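Local coordinates for protein ribonuclease VapC (Klebsiella pneumoniae, PDB 7BY3) that is probably the toxic component of a toxin-antitoxin system, acting as a magnesium-dependent RNase of the PIN/VapC family, at residues B[34-39]-B[59-64]. Sequence-based numbering, arbitrary orientation.
Sequences NAISLI and MALSTF
Ile36 meets Phe64 and Leu61 with separate branches. Its CG1 packs on Phe64 CB at 3.9 Å and CG2 approaches Phe64 CD2 at 4.0 Å, oblique to the ring, while CD1 reaches Leu61 CD2 at 4.1 Å. With chi1 at 54°, CG1 sits between backbone N and carbonyl carbon; chi2 near 170° extends the chain toward Leu61. Both neighbours cross the isoleucine at about a right angle. Ala35 N lies near the Phe64 ring plane at one edge, 4.1 Å from CD2. No hydrogen bond joins 34-39 to 59-64; a bent CA-H...O contact, Phe64 CA to Asn34 O (3.5 Å, 124° at the hydrogen), is one polar approach, and the same oxygen lies obliquely beside the ring. A type I turn from Leu61 to Phe64, closed by Phe64 N to Leu61 O at 3.0 Å, leads from the helix toward strand 65-67, with Leu61 O in the ring plane at its edge. Leu13 of helix 10-17 touches Ile36, Leu61 and Phe64. Asn65 and Ile67 form backbone hydrogen bonds with Ile36. The contact lies where a helical crossover returns to pair in parallel with strand 35-37, the alpha/beta topology of a PIN domain.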
# COMPACT_ATOMS: atom_id res chain seq x y z
N ASN B 34 -8.84 -8.36 15.96
CA ASN B 34 -9.25 -8.29 14.57
C ASN B 34 -8.29 -7.43 13.76
O ASN B 34 -7.37 -6.83 14.32
CB ASN B 34 -10.68 -7.75 14.47
CG ASN B 34 -11.71 -8.74 14.98
OD1 ASN B 34 -11.61 -9.94 14.72
ND2 ASN B 34 -12.69 -8.25 15.72
N ALA B 35 -8.52 -7.34 12.46
CA ALA B 35 -7.52 -6.74 11.58
C ALA B 35 -8.09 -5.71 10.61
O ALA B 35 -9.27 -5.73 10.28
CB ALA B 35 -6.81 -7.84 10.80
N ILE B 36 -7.22 -4.81 10.18
CA ILE B 36 -7.50 -3.89 9.09
C ILE B 36 -6.26 -3.75 8.21
O ILE B 36 -5.14 -3.98 8.66
CB ILE B 36 -7.92 -2.49 9.59
CG1 ILE B 36 -6.87 -1.92 10.55
CG2 ILE B 36 -9.29 -2.53 10.26
CD1 ILE B 36 -7.10 -0.46 10.89
N SER B 37 -6.48 -3.39 6.95
CA SER B 37 -5.37 -3.10 6.05
C SER B 37 -4.76 -1.74 6.37
O SER B 37 -5.38 -0.92 7.04
CB SER B 37 -5.85 -3.13 4.59
OG SER B 37 -4.83 -2.69 3.71
N LEU B 38 -3.54 -1.51 5.91
CA LEU B 38 -2.91 -0.20 6.02
C LEU B 38 -3.70 0.83 5.21
O LEU B 38 -3.74 2.01 5.56
CB LEU B 38 -1.46 -0.25 5.54
CG LEU B 38 -0.55 0.92 5.93
CD1 LEU B 38 -0.67 1.27 7.40
CD2 LEU B 38 0.90 0.60 5.57
N ILE B 39 -4.33 0.37 4.14
CA ILE B 39 -5.20 1.22 3.31
C ILE B 39 -6.34 1.79 4.14
O ILE B 39 -6.68 2.97 4.02
CB ILE B 39 -5.77 0.43 2.12
CG1 ILE B 39 -4.66 0.08 1.13
CG2 ILE B 39 -6.87 1.23 1.43
CD1 ILE B 39 -5.15 -0.23 -0.26
N MET B 59 -5.29 5.87 18.66
CA MET B 59 -5.31 5.00 19.83
C MET B 59 -6.20 3.78 19.61
O MET B 59 -5.81 2.65 19.92
CB MET B 59 -5.79 5.77 21.07
CG MET B 59 -4.71 6.62 21.73
SD MET B 59 -5.34 7.55 23.14
CE MET B 59 -3.86 8.42 23.65
N ALA B 60 -7.39 4.01 19.07
CA ALA B 60 -8.34 2.93 18.85
C ALA B 60 -7.88 2.00 17.73
O ALA B 60 -8.05 0.78 17.82
CB ALA B 60 -9.71 3.50 18.52
N LEU B 61 -7.29 2.57 16.68
CA LEU B 61 -6.86 1.79 15.53
C LEU B 61 -5.68 0.87 15.85
O LEU B 61 -5.52 -0.18 15.23
CB LEU B 61 -6.48 2.72 14.37
CG LEU B 61 -7.64 3.45 13.70
CD1 LEU B 61 -7.15 4.26 12.51
CD2 LEU B 61 -8.71 2.46 13.26
N SER B 62 -4.87 1.27 16.82
CA SER B 62 -3.67 0.51 17.17
C SER B 62 -4.00 -0.79 17.90
O SER B 62 -3.12 -1.62 18.14
CB SER B 62 -2.73 1.36 18.03
OG SER B 62 -3.35 1.73 19.25
N THR B 63 -5.27 -0.97 18.24
CA THR B 63 -5.74 -2.20 18.88
C THR B 63 -6.07 -3.26 17.83
O THR B 63 -6.38 -4.40 18.17
CB THR B 63 -6.98 -1.94 19.75
OG1 THR B 63 -8.11 -1.66 18.92
CG2 THR B 63 -6.74 -0.77 20.69
N PHE B 64 -6.01 -2.86 16.57
CA PHE B 64 -6.22 -3.77 15.45
C PHE B 64 -4.89 -4.30 14.95
O PHE B 64 -3.88 -3.60 14.98
CB PHE B 64 -6.94 -3.06 14.30
CG PHE B 64 -8.39 -2.80 14.55
CD1 PHE B 64 -8.79 -1.68 15.25
CD2 PHE B 64 -9.35 -3.66 14.06
CE1 PHE B 64 -10.13 -1.43 15.48
CE2 PHE B 64 -10.69 -3.42 14.28
CZ PHE B 64 -11.08 -2.30 14.99